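Local coordinates for uncharacterized NTF2-like protein (Mesorhizobium loti, PDB 3FH1) that is of unknown function but has the SnoaL-like fold of the NTF2 clan and forms a dimer in the crystal, at residues A36-L41 with Q68-I73; L83-V88 with T94-Y99; R98-M101 with N105-R108. All blocks are in the same frame, centred on the assembly; numbering follows the deposited sequence.

Contact 1: A36-L41 with Q68-I73; sequences AALPEL and QLWSAI. With EDO (1,2-ethanediol), chain D.
L38 reaches across from the short helical turn 38-41 to W70 and S71 on helix 63-75, and these three side chains make the whole contact. It is small, with 131 Å² buried in all. The two methyls of L38 do the touching, CD1 most closely. Its CG lies anti to the carbonyl carbon (chi1 -71°), and the chain then runs straight out toward the other helix. L38 CD1 meets W70 CB at 3.6 Å, so the leucine methyl packs at the root of the tryptophan. L38 CD2 approaches the indole obliquely, and the two side chains cross at about a right angle. S71 was modelled in two conformers. In the one described here, S71 OG lies 3.4 Å from L38 CD1 and is hydrogen-bonded to the backbone oxygen of V67, one helical turn earlier. On the outer side of the turn, a 1,2-ethanediol, probably from the crystallisation liquor, donates from O1 to P39 O at 2.9 Å. W70 NE1 points elsewhere and is hydrogen-bonded to an unidentified ligand. The indole is also met edge-to-face by F26 and F30. L38 leans on V29 as well, and W70 on I48, so the contact joins the two shorter helices beside helix 16-31 and strand 46-49.

Contact 2: L83-V88 with T94-Y99; sequences LEETFV and TIRWRY
A classic beta bulge interrupts the antiparallel hairpin of strands 80-89 and 92-100, where E84 and E85 together face R96. Both of their amides bind the same carbonyl from the same face of its plane: E84 N to R96 O is 2.8 Å and E85 N to R96 O is 3.3 Å. R96 N returns a bond to E85 O. Regular pairing resumes beyond the bulge, and F87 and T94 exchange two backbone hydrogen bonds. The guanidinium of R96 sits between the two glutamates. R96 NH1 bonds E84 OE1 at 2.9 Å, meeting the carboxylate from above its plane. R96 NH2 makes a weak salt bridge to E85 OE1 at 3.4 Å. E85 CB lies over one guanidinium face, 3.6 Å above the plane. With its chain bent at chi3 (-68°), R96 brings its two terminal nitrogens to different carboxylates. Each glutamate has a further arginine: E84 pairs with R108, and E85 with R92 of the second subunit. A water lies 2.7 Å from T94 OG1 and within reach of E85 O and E85 OE1. On the other face of the sheet, L83 CD2 packs on I95 CG2 at 3.7 Å, turned toward helix 16-31. This division is that of an NTF2-like cone, with a curved sheet whose concave face carries the helices and whose charged face here meets the second subunit.

Contact 3: R98-M101 with N105-R108; sequences RYWM and NSVR
Y99 and V107 form a hydrogen-bonded antiparallel pair, flanked by the non-hydrogen-bonded pairs R98 with R108 and W100 with S106, and the short strand axes run at 163°. Y99 N to V107 O is 2.8 Å, and V107 N bonds Y99 O in return. M101 N to N105 O, also 2.8 Å, is nearly straight at 175° and continues the pairing toward the turn. S106 lies between two larger side chains. Its CB sits over the face of the W100 indole, 3.9 Å from the centroid of the six-membered ring, as a CH-pi contact. Its OG takes a hydrogen bond from R98 NH1 at 3.0 Å, in the guanidinium plane. The R98 chain leaves extended, with CG anti to the backbone N (chi1 176°), and bends at chi3 to bring NH1 there. R108 CG covers one face of that guanidinium. R98 pairs with D56 of the second subunit, and R108 NH1 with E49 of that subunit. Replacing R98 by an alanine would probably leave S106 OG without this donor and D56 of the second subunit without this partner charge. On the other face, the CE methyl of selenomethionine M101 lies 4.0 Å from V107 CG1. The pairing is that of a beta hairpin near its turn, within the curved sheet of the NTF2-like fold, with its arginine face against the partner subunit.

How the contacts relate
From the N terminus, contact 1 comes first: 36-41 meets 68-73 after an excursion of 26 residues that holds strands 46-49 and 59-61. The chain then leaves helix 63-75 for strand 80-89 and enters contact 2, which closes a tight hairpin with strand 92-100. Contact 3 closes the next hairpin, onto strand 106-116, and shares R98 and Y99 with contact 2. Contact 1 closes before the others open, contact 3 starts on the strand where contact 2 ends, and none nests. Contacts 2 and 3 touch, bind three neighbouring strands together and both meet the second subunit. Contact 1 joins two helical pieces on the opposite side of the chain's centre from contact 2, their centres 18 Å apart.

Contact 1: A36-L41 with Q68-I73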
ATOM      1  N   ALA A  36       4.515 -18.146  17.015  1.00 25.94           N
ATOM      2  CA  ALA A  36       5.542 -19.193  16.877  1.00 27.26           C
ATOM      3  C   ALA A  36       6.227 -19.215  15.499  1.00 27.42           C
ATOM      4  O   ALA A  36       7.434 -19.376  15.423  1.00 28.97           O
ATOM      5  CB  ALA A  36       4.925 -20.586  17.199  1.00 28.30           C
ATOM      6  N   ALA A  37       5.477 -19.010  14.420  1.00 29.88           N
ATOM      7  CA  ALA A  37       6.067 -19.001  13.052  1.00 29.69           C
ATOM      8  C   ALA A  37       6.919 -17.810  12.692  1.00 28.90           C
ATOM      9  O   ALA A  37       7.586 -17.819  11.625  1.00 28.35           O
ATOM     10  CB  ALA A  37       4.933 -19.145  11.952  1.00 32.63           C
ATOM     11  N   LEU A  38       6.876 -16.735  13.468  1.00 22.29           N
ATOM     12  CA  LEU A  38       7.504 -15.535  12.978  1.00 23.55           C
ATOM     13  C   LEU A  38       8.978 -15.675  12.641  1.00 22.62           C
ATOM     14  O   LEU A  38       9.384 -15.276  11.547  1.00 24.32           O
ATOM     15  CB  LEU A  38       7.268 -14.290  13.840  1.00 24.16           C
ATOM     16  CG  LEU A  38       5.888 -13.669  13.857  1.00 27.77           C
ATOM     17  CD1 LEU A  38       5.815 -12.690  15.049  1.00 22.25           C
ATOM     18  CD2 LEU A  38       5.563 -13.009  12.478  1.00 25.43           C
ATOM     19  N   PRO A  39       9.787 -16.233  13.560  1.00 21.27           N
ATOM     20  CA  PRO A  39      11.210 -16.231  13.221  1.00 20.50           C
ATOM     21  C   PRO A  39      11.607 -16.916  11.932  1.00 20.08           C
ATOM     22  O   PRO A  39      12.462 -16.395  11.207  1.00 22.06           O
ATOM     23  CB  PRO A  39      11.839 -16.941  14.403  1.00 19.77           C
ATOM     24  CG  PRO A  39      10.900 -16.735  15.520  1.00 22.88           C
ATOM     25  CD  PRO A  39       9.540 -16.746  14.922  1.00 22.91           C
ATOM     26  N   GLU A  40      10.971 -18.044  11.606  1.00 21.26           N
ATOM     27  CA  GLU A  40      11.365 -18.759  10.395  1.00 21.55           C
ATOM     28  C   GLU A  40      10.963 -18.033   9.116  1.00 20.60           C
ATOM     29  O   GLU A  40      11.519 -18.284   8.036  1.00 21.95           O
ATOM     30  CB  GLU A  40      10.784 -20.163  10.444  1.00 24.17           C
ATOM     31  CG  GLU A  40       9.297 -20.214  10.226  1.00 27.57           C
ATOM     32  CD  GLU A  40       8.657 -21.523  10.768  1.00 30.97           C
ATOM     33  OE1 GLU A  40       8.866 -21.862  11.945  1.00 35.77           O
ATOM     34  OE2 GLU A  40       7.924 -22.152   9.993  1.00 39.26           O
ATOM     35  N   LEU A  41      10.022 -17.100   9.222  1.00 20.94           N
ATOM     36  CA  LEU A  41       9.524 -16.364   8.056  1.00 20.77           C
ATOM     37  C   LEU A  41      10.301 -15.072   7.776  1.00 22.23           C
ATOM     38  O   LEU A  41      10.059 -14.446   6.748  1.00 21.01           O
ATOM     39  CB  LEU A  41       8.055 -15.967   8.248  1.00 21.48           C
ATOM     40  CG  LEU A  41       7.044 -17.084   8.414  1.00 21.31           C
ATOM     41  CD1 LEU A  41       5.686 -16.457   8.683  1.00 23.68           C
ATOM     42  CD2 LEU A  41       7.026 -17.936   7.159  1.00 24.59           C
ATOM     43  N   GLN A  68       9.924  -9.222  17.692  1.00 21.77           N
ATOM     44  CA  GLN A  68       9.397  -8.670  18.937  1.00 23.55           C
ATOM     45  C   GLN A  68       8.157  -7.813  18.647  1.00 23.12           C
ATOM     46  O   GLN A  68       7.168  -7.903  19.389  1.00 22.37           O
ATOM     47  CB  GLN A  68      10.440  -7.839  19.652  1.00 25.40           C
ATOM     48  CG  GLN A  68      10.025  -7.350  21.026  1.00 29.59           C
ATOM     49  CD  GLN A  68      11.232  -6.748  21.778  1.00 37.77           C
ATOM     50  OE1 GLN A  68      12.334  -7.340  21.815  1.00 56.93           O
ATOM     51  NE2 GLN A  68      11.033  -5.566  22.349  1.00 51.74           N
ATOM     52  N   LEU A  69       8.221  -6.974  17.617  1.00 21.34           N
ATOM     53  CA  LEU A  69       7.137  -6.059  17.317  1.00 21.51           C
ATOM     54  C   LEU A  69       5.903  -6.827  16.876  1.00 22.25           C
ATOM     55  O   LEU A  69       4.824  -6.655  17.417  1.00 22.84           O
ATOM     56  CB  LEU A  69       7.512  -5.038  16.265  1.00 23.43           C
ATOM     57  CG  LEU A  69       6.393  -4.044  15.796  1.00 23.80           C
ATOM     58  CD1 LEU A  69       6.025  -3.127  16.882  1.00 29.66           C
ATOM     59  CD2 LEU A  69       6.799  -3.274  14.561  1.00 25.02           C
ATOM     60  N   TRP A  70       6.064  -7.691  15.894  1.00 21.24           N
ATOM     61  CA  TRP A  70       4.927  -8.451  15.419  1.00 20.87           C
ATOM     62  C   TRP A  70       4.325  -9.388  16.486  1.00 21.63           C
ATOM     63  O   TRP A  70       3.110  -9.588  16.528  1.00 21.82           O
ATOM     64  CB  TRP A  70       5.306  -9.202  14.176  1.00 21.36           C
ATOM     65  CG  TRP A  70       5.245  -8.355  12.947  1.00 20.18           C
ATOM     66  CD1 TRP A  70       4.310  -7.397  12.647  1.00 23.23           C
ATOM     67  CD2 TRP A  70       6.099  -8.445  11.799  1.00 18.16           C
ATOM     68  NE1 TRP A  70       4.537  -6.898  11.371  1.00 25.61           N
ATOM     69  CE2 TRP A  70       5.593  -7.569  10.831  1.00 20.85           C
ATOM     70  CE3 TRP A  70       7.217  -9.236  11.477  1.00 23.67           C
ATOM     71  CZ2 TRP A  70       6.207  -7.409   9.604  1.00 23.52           C
ATOM     72  CZ3 TRP A  70       7.816  -9.067  10.283  1.00 25.94           C
ATOM     73  CH2 TRP A  70       7.311  -8.149   9.342  1.00 25.29           C
ATOM     74  N   SER A  71       5.165  -9.976  17.336  0.50 20.18           N
ATOM     75  CA  SER A  71       4.691 -10.849  18.430  0.50 20.73           C
ATOM     76  C   SER A  71       3.798 -10.092  19.410  0.50 23.41           C
ATOM     77  O   SER A  71       2.779 -10.597  19.892  0.50 23.10           O
ATOM     78  CB  SER A  71       5.883 -11.467  19.174  0.50 20.84           C
ATOM     79  OG  SER A  71       6.631 -12.305  18.314  0.50 21.73           O
ATOM     80  N   ALA A  72       4.203  -8.879  19.729  1.00 21.76           N
ATOM     81  CA  ALA A  72       3.440  -8.068  20.657  1.00 23.04           C
ATOM     82  C   ALA A  72       2.093  -7.728  20.008  1.00 23.14           C
ATOM     83  O   ALA A  72       1.058  -7.730  20.677  1.00 26.96           O
ATOM     84  CB  ALA A  72       4.202  -6.789  21.004  1.00 25.53           C
ATOM     85  N   ILE A  73       2.139  -7.340  18.742  1.00 22.32           N
ATOM     86  CA  ILE A  73       0.927  -6.969  17.985  1.00 24.78           C
ATOM     87  C   ILE A  73      -0.032  -8.146  17.973  1.00 25.79           C
ATOM     88  O   ILE A  73      -1.220  -7.971  18.253  1.00 27.29           O
ATOM     89  CB  ILE A  73       1.219  -6.454  16.566  1.00 27.42           C
ATOM     90  CG1 ILE A  73       1.903  -5.074  16.668  1.00 24.32           C
ATOM     91  CG2 ILE A  73      -0.112  -6.364  15.723  1.00 22.91           C
ATOM     92  CD1 ILE A  73       2.526  -4.603  15.362  1.00 25.04           C
TER
HETATM   93  C1  EDO D 131      15.421 -18.016  10.840  1.00 40.72           C
HETATM   94  O1  EDO D 131      14.591 -17.659   9.695  1.00 31.86           O
HETATM   95  C2  EDO D 131      15.816 -19.476  10.787  1.00 38.94           C
HETATM   96  O2  EDO D 131      14.657 -20.303  10.523  1.00 41.23           O

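Contact 2: L83-V88 with T94-Y99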
ATOM      1  N   LEU A  83      -8.792  -9.370   7.452  1.00 19.56           N
ATOM      2  CA  LEU A  83      -8.099  -9.308   6.176  1.00 22.02           C
ATOM      3  C   LEU A  83      -9.085  -8.879   5.102  1.00 23.22           C
ATOM      4  O   LEU A  83     -10.133  -9.519   4.888  1.00 25.93           O
ATOM      5  CB  LEU A  83      -7.537 -10.665   5.802  1.00 23.33           C
ATOM      6  CG  LEU A  83      -6.435 -11.141   6.753  1.00 31.32           C
ATOM      7  CD1 LEU A  83      -6.075 -12.594   6.502  1.00 34.22           C
ATOM      8  CD2 LEU A  83      -5.184 -10.247   6.578  1.00 33.62           C
ATOM      9  N   GLU A  84      -8.727  -7.819   4.393  1.00 19.84           N
ATOM     10  CA  GLU A  84      -9.523  -7.339   3.278  1.00 19.96           C
ATOM     11  C   GLU A  84      -9.096  -8.008   1.973  1.00 21.84           C
ATOM     12  O   GLU A  84      -9.942  -8.501   1.215  1.00 25.08           O
ATOM     13  CB  GLU A  84      -9.473  -5.818   3.144  1.00 21.02           C
ATOM     14  CG  GLU A  84     -10.105  -5.101   4.289  1.00 19.86           C
ATOM     15  CD  GLU A  84     -10.039  -3.569   4.127  1.00 22.61           C
ATOM     16  OE1 GLU A  84      -9.309  -3.090   3.226  1.00 21.11           O
ATOM     17  OE2 GLU A  84     -10.710  -2.871   4.902  1.00 21.90           O
ATOM     18  N   GLU A  85      -7.800  -8.022   1.697  1.00 22.84           N
ATOM     19  CA  GLU A  85      -7.296  -8.612   0.467  1.00 23.75           C
ATOM     20  C   GLU A  85      -5.815  -8.810   0.563  1.00 23.64           C
ATOM     21  O   GLU A  85      -5.100  -7.885   0.953  1.00 23.07           O
ATOM     22  CB  GLU A  85      -7.553  -7.718  -0.749  1.00 21.88           C
ATOM     23  CG  GLU A  85      -7.186  -8.395  -2.085  1.00 24.81           C
ATOM     24  CD  GLU A  85      -7.156  -7.383  -3.223  1.00 32.78           C
ATOM     25  OE1 GLU A  85      -6.539  -6.315  -3.070  1.00 53.04           O
ATOM     26  OE2 GLU A  85      -7.655  -7.721  -4.261  1.00 41.51           O
ATOM     27  N   THR A  86      -5.353  -9.980   0.147  1.00 22.65           N
ATOM     28  CA  THR A  86      -3.919 -10.228  -0.057  1.00 21.59           C
ATOM     29  C   THR A  86      -3.720 -10.411  -1.543  1.00 23.83           C
ATOM     30  O   THR A  86      -4.366 -11.298  -2.149  1.00 25.26           O
ATOM     31  CB  THR A  86      -3.423 -11.497   0.661  1.00 23.39           C
ATOM     32  OG1 THR A  86      -3.666 -11.383   2.067  1.00 26.06           O
ATOM     33  CG2 THR A  86      -1.963 -11.731   0.400  1.00 23.57           C
ATOM     34  N   PHE A  87      -2.880  -9.574  -2.124  1.00 22.13           N
ATOM     35  CA  PHE A  87      -2.524  -9.596  -3.558  1.00 22.95           C
ATOM     36  C   PHE A  87      -1.024  -9.877  -3.681  1.00 22.64           C
ATOM     37  O   PHE A  87      -0.212  -9.194  -3.045  1.00 22.57           O
ATOM     38  CB  PHE A  87      -2.859  -8.282  -4.266  1.00 26.52           C
ATOM     39  CG  PHE A  87      -2.323  -8.233  -5.675  1.00 27.15           C
ATOM     40  CD1 PHE A  87      -2.951  -8.955  -6.649  1.00 28.43           C
ATOM     41  CD2 PHE A  87      -1.174  -7.500  -5.980  1.00 35.93           C
ATOM     42  CE1 PHE A  87      -2.457  -8.986  -7.957  1.00 31.88           C
ATOM     43  CE2 PHE A  87      -0.668  -7.487  -7.269  1.00 37.02           C
ATOM     44  CZ  PHE A  87      -1.303  -8.230  -8.261  1.00 33.37           C
ATOM     45  N   VAL A  88      -0.685 -10.899  -4.443  1.00 22.41           N
ATOM     46  CA  VAL A  88       0.710 -11.352  -4.614  1.00 21.37           C
ATOM     47  C   VAL A  88       1.166 -11.261  -6.031  1.00 24.15           C
ATOM     48  O   VAL A  88       0.415 -11.648  -6.932  1.00 22.46           O
ATOM     49  CB  VAL A  88       0.797 -12.838  -4.136  1.00 25.10           C
ATOM     50  CG1 VAL A  88       2.131 -13.433  -4.449  1.00 29.74           C
ATOM     51  CG2 VAL A  88       0.455 -12.905  -2.633  1.00 21.62           C
ATOM     52  N   THR A  94       0.766  -7.255  -1.357  1.00 20.53           N
ATOM     53  CA  THR A  94       0.078  -6.229  -0.550  1.00 20.70           C
ATOM     54  C   THR A  94      -0.993  -6.929   0.308  1.00 21.89           C
ATOM     55  O   THR A  94      -1.615  -7.884  -0.137  1.00 23.64           O
ATOM     56  CB  THR A  94      -0.584  -5.094  -1.409  1.00 23.60           C
ATOM     57  OG1 THR A  94      -1.601  -5.636  -2.283  1.00 24.93           O
ATOM     58  CG2 THR A  94       0.446  -4.337  -2.173  1.00 23.22           C
ATOM     59  N   ILE A  95      -1.132  -6.495   1.547  1.00 20.00           N
ATOM     60  CA  ILE A  95      -2.153  -7.065   2.441  1.00 20.69           C
ATOM     61  C   ILE A  95      -2.929  -5.915   2.989  1.00 20.30           C
ATOM     62  O   ILE A  95      -2.384  -5.102   3.764  1.00 19.87           O
ATOM     63  CB  ILE A  95      -1.566  -7.857   3.640  1.00 21.18           C
ATOM     64  CG1 ILE A  95      -0.539  -8.910   3.151  1.00 21.54           C
ATOM     65  CG2 ILE A  95      -2.685  -8.457   4.433  1.00 22.65           C
ATOM     66  CD1 ILE A  95       0.352  -9.464   4.308  1.00 23.50           C
ATOM     67  N   ARG A  96      -4.173  -5.781   2.510  1.00 20.89           N
ATOM     68  CA  ARG A  96      -5.097  -4.788   3.089  1.00 20.24           C
ATOM     69  C   ARG A  96      -5.830  -5.413   4.246  1.00 21.27           C
ATOM     70  O   ARG A  96      -6.280  -6.556   4.186  1.00 20.93           O
ATOM     71  CB  ARG A  96      -6.084  -4.230   2.054  1.00 20.97           C
ATOM     72  CG  ARG A  96      -5.476  -3.204   1.100  1.00 25.15           C
ATOM     73  CD  ARG A  96      -6.599  -2.611   0.264  1.00 25.65           C
ATOM     74  NE  ARG A  96      -7.267  -3.491  -0.698  1.00 24.74           N
ATOM     75  CZ  ARG A  96      -8.562  -3.827  -0.666  1.00 24.59           C
ATOM     76  NH1 ARG A  96      -9.322  -3.550   0.362  1.00 23.47           N
ATOM     77  NH2 ARG A  96      -9.109  -4.499  -1.677  1.00 23.34           N
ATOM     78  N   TRP A  97      -5.991  -4.624   5.303  1.00 21.54           N
ATOM     79  CA  TRP A  97      -6.577  -5.042   6.559  1.00 21.00           C
ATOM     80  C   TRP A  97      -7.346  -3.965   7.280  1.00 19.84           C
ATOM     81  O   TRP A  97      -7.250  -2.786   6.972  1.00 20.27           O
ATOM     82  CB  TRP A  97      -5.477  -5.621   7.486  1.00 20.47           C
ATOM     83  CG  TRP A  97      -4.242  -4.791   7.603  1.00 21.95           C
ATOM     84  CD1 TRP A  97      -3.040  -5.077   7.018  1.00 21.01           C
ATOM     85  CD2 TRP A  97      -4.015  -3.618   8.415  1.00 20.81           C
ATOM     86  NE1 TRP A  97      -2.108  -4.139   7.343  1.00 22.84           N
ATOM     87  CE2 TRP A  97      -2.664  -3.242   8.210  1.00 20.35           C
ATOM     88  CE3 TRP A  97      -4.800  -2.845   9.263  1.00 22.38           C
ATOM     89  CZ2 TRP A  97      -2.104  -2.118   8.826  1.00 20.78           C
ATOM     90  CZ3 TRP A  97      -4.242  -1.737   9.856  1.00 22.53           C
ATOM     91  CH2 TRP A  97      -2.922  -1.406   9.661  1.00 21.92           C
ATOM     92  N   ARG A  98      -8.153  -4.400   8.248  1.00 20.01           N
ATOM     93  CA  ARG A  98      -8.798  -3.543   9.223  1.00 19.96           C
ATOM     94  C   ARG A  98      -8.340  -4.024  10.599  1.00 20.99           C
ATOM     95  O   ARG A  98      -8.480  -5.214  10.933  1.00 21.84           O
ATOM     96  CB  ARG A  98     -10.313  -3.611   9.122  1.00 22.31           C
ATOM     97  CG  ARG A  98     -10.964  -2.773  10.207  1.00 21.95           C
ATOM     98  CD  ARG A  98     -12.463  -2.760  10.124  1.00 24.40           C
ATOM     99  NE  ARG A  98     -13.024  -2.321   8.851  1.00 23.59           N
ATOM    100  CZ  ARG A  98     -13.353  -1.058   8.614  1.00 22.39           C
ATOM    101  NH1 ARG A  98     -13.158  -0.127   9.540  1.00 23.99           N
ATOM    102  NH2 ARG A  98     -13.900  -0.721   7.460  1.00 25.12           N
ATOM    103  N   TYR A  99      -7.743  -3.110  11.351  1.00 21.43           N
ATOM    104  CA  TYR A  99      -7.255  -3.396  12.714  1.00 22.40           C
ATOM    105  C   TYR A  99      -8.279  -2.902  13.720  1.00 23.71           C
ATOM    106  O   TYR A  99      -8.709  -1.738  13.666  1.00 23.22           O
ATOM    107  CB  TYR A  99      -5.916  -2.667  12.916  1.00 23.93           C
ATOM    108  CG  TYR A  99      -5.336  -2.805  14.303  1.00 24.50           C
ATOM    109  CD1 TYR A  99      -4.984  -4.024  14.788  1.00 23.74           C
ATOM    110  CD2 TYR A  99      -5.089  -1.677  15.103  1.00 27.14           C
ATOM    111  CE1 TYR A  99      -4.427  -4.174  16.042  1.00 26.02           C
ATOM    112  CE2 TYR A  99      -4.542  -1.809  16.394  1.00 29.21           C
ATOM    113  CZ  TYR A  99      -4.195  -3.068  16.847  1.00 31.59           C
ATOM    114  OH  TYR A  99      -3.632  -3.258  18.106  1.00 29.88           O
TER
HETATM  115  O   HOH W   1      -3.999  -6.077  -1.172  1.00 22.68           O

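Contact 3: R98-M101 with N105-R108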
ATOM      1  N   ARG A  98      -8.153  -4.400   8.248  1.00 20.01           N
ATOM      2  CA  ARG A  98      -8.798  -3.543   9.223  1.00 19.96           C
ATOM      3  C   ARG A  98      -8.340  -4.024  10.599  1.00 20.99           C
ATOM      4  O   ARG A  98      -8.480  -5.214  10.933  1.00 21.84           O
ATOM      5  CB  ARG A  98     -10.313  -3.611   9.122  1.00 22.31           C
ATOM      6  CG  ARG A  98     -10.964  -2.773  10.207  1.00 21.95           C
ATOM      7  CD  ARG A  98     -12.463  -2.760  10.124  1.00 24.40           C
ATOM      8  NE  ARG A  98     -13.024  -2.321   8.851  1.00 23.59           N
ATOM      9  CZ  ARG A  98     -13.353  -1.058   8.614  1.00 22.39           C
ATOM     10  NH1 ARG A  98     -13.158  -0.127   9.540  1.00 23.99           N
ATOM     11  NH2 ARG A  98     -13.900  -0.721   7.460  1.00 25.12           N
ATOM     12  N   TYR A  99      -7.743  -3.110  11.351  1.00 21.43           N
ATOM     13  CA  TYR A  99      -7.255  -3.396  12.714  1.00 22.40           C
ATOM     14  C   TYR A  99      -8.279  -2.902  13.720  1.00 23.71           C
ATOM     15  O   TYR A  99      -8.709  -1.738  13.666  1.00 23.22           O
ATOM     16  CB  TYR A  99      -5.916  -2.667  12.916  1.00 23.93           C
ATOM     17  CG  TYR A  99      -5.336  -2.805  14.303  1.00 24.50           C
ATOM     18  CD1 TYR A  99      -4.984  -4.024  14.788  1.00 23.74           C
ATOM     19  CD2 TYR A  99      -5.089  -1.677  15.103  1.00 27.14           C
ATOM     20  CE1 TYR A  99      -4.427  -4.174  16.042  1.00 26.02           C
ATOM     21  CE2 TYR A  99      -4.542  -1.809  16.394  1.00 29.21           C
ATOM     22  CZ  TYR A  99      -4.195  -3.068  16.847  1.00 31.59           C
ATOM     23  OH  TYR A  99      -3.632  -3.258  18.106  1.00 29.88           O
ATOM     24  N   TRP A 100      -8.629  -3.785  14.662  1.00 23.28           N
ATOM     25  CA  TRP A 100      -9.569  -3.487  15.728  1.00 23.04           C
ATOM     26  C   TRP A 100      -8.795  -3.341  17.010  1.00 27.94           C
ATOM     27  O   TRP A 100      -8.035  -4.220  17.396  1.00 26.72           O
ATOM     28  CB  TRP A 100     -10.610  -4.593  15.880  1.00 25.02           C
ATOM     29  CG  TRP A 100     -11.487  -4.740  14.713  1.00 22.56           C
ATOM     30  CD1 TRP A 100     -11.269  -5.503  13.592  1.00 22.81           C
ATOM     31  CD2 TRP A 100     -12.768  -4.147  14.547  1.00 27.05           C
ATOM     32  NE1 TRP A 100     -12.332  -5.393  12.745  1.00 27.05           N
ATOM     33  CE2 TRP A 100     -13.264  -4.562  13.302  1.00 22.76           C
ATOM     34  CE3 TRP A 100     -13.535  -3.283  15.325  1.00 26.82           C
ATOM     35  CZ2 TRP A 100     -14.509  -4.162  12.819  1.00 25.97           C
ATOM     36  CZ3 TRP A 100     -14.759  -2.879  14.837  1.00 26.09           C
ATOM     37  CH2 TRP A 100     -15.240  -3.339  13.602  1.00 27.10           C
HETATM   38  N   MSE A 101      -9.011  -2.201  17.661  1.00 31.44           N
HETATM   39  CA  MSE A 101      -8.304  -1.821  18.876  1.00 34.64           C
HETATM   40  C   MSE A 101      -9.106  -2.200  20.112  1.00 31.12           C
HETATM   41  O   MSE A 101     -10.309  -2.420  20.040  1.00 29.73           O
HETATM   42  CB  MSE A 101      -8.049  -0.327  18.849  1.00 32.52           C
HETATM   43  CG  MSE A 101      -6.924   0.058  17.939  1.00 40.56           C
HETATM   44 SE   MSE A 101      -7.090   1.918  17.382  0.75 48.52          SE
HETATM   45  CE  MSE A 101      -8.113   1.619  15.938  1.00 27.41           C
ATOM     46  N   ASN A 105     -12.485   0.785  18.658  1.00 30.78           N
ATOM     47  CA  ASN A 105     -12.322   1.519  17.397  1.00 30.63           C
ATOM     48  C   ASN A 105     -11.580   0.630  16.387  1.00 27.32           C
ATOM     49  O   ASN A 105     -10.977  -0.375  16.763  1.00 24.45           O
ATOM     50  CB  ASN A 105     -11.543   2.822  17.646  1.00 32.03           C
ATOM     51  CG  ASN A 105     -12.335   3.822  18.473  1.00 43.57           C
ATOM     52  OD1 ASN A 105     -13.506   4.054  18.205  1.00 44.02           O
ATOM     53  ND2 ASN A 105     -11.696   4.411  19.481  1.00 42.44           N
ATOM     54  N   SER A 106     -11.604   1.022  15.122  1.00 25.79           N
ATOM     55  CA  SER A 106     -10.827   0.314  14.124  1.00 23.79           C
ATOM     56  C   SER A 106     -10.203   1.309  13.195  1.00 23.08           C
ATOM     57  O   SER A 106     -10.568   2.496  13.221  1.00 22.92           O
ATOM     58  CB  SER A 106     -11.681  -0.660  13.309  1.00 24.05           C
ATOM     59  OG  SER A 106     -12.565   0.014  12.427  1.00 24.88           O
ATOM     60  N   VAL A 107      -9.254   0.829  12.405  1.00 21.62           N
ATOM     61  CA  VAL A 107      -8.639   1.622  11.362  1.00 19.80           C
ATOM     62  C   VAL A 107      -8.258   0.696  10.186  1.00 22.19           C
ATOM     63  O   VAL A 107      -7.799  -0.434  10.374  1.00 21.70           O
ATOM     64  CB  VAL A 107      -7.414   2.444  11.855  1.00 21.00           C
ATOM     65  CG1 VAL A 107      -6.279   1.525  12.396  1.00 21.27           C
ATOM     66  CG2 VAL A 107      -6.908   3.387  10.746  1.00 26.27           C
ATOM     67  N   ARG A 108      -8.505   1.148   8.962  1.00 19.13           N
ATOM     68  CA  ARG A 108      -8.028   0.409   7.799  1.00 19.74           C
ATOM     69  C   ARG A 108      -6.583   0.734   7.489  1.00 21.66           C
ATOM     70  O   ARG A 108      -6.117   1.862   7.680  1.00 21.85           O
ATOM     71  CB  ARG A 108      -8.915   0.689   6.600  1.00 19.53           C
ATOM     72  CG  ARG A 108     -10.376   0.382   6.750  1.00 19.72           C
ATOM     73  CD  ARG A 108     -11.141   0.744   5.500  1.00 22.62           C
ATOM     74  NE  ARG A 108     -10.855  -0.133   4.370  1.00 20.09           N
ATOM     75  CZ  ARG A 108     -10.930   0.254   3.098  1.00 22.55           C
ATOM     76  NH1 ARG A 108     -11.299   1.472   2.789  1.00 20.88           N
ATOM     77  NH2 ARG A 108     -10.660  -0.600   2.131  1.00 23.58           N
TER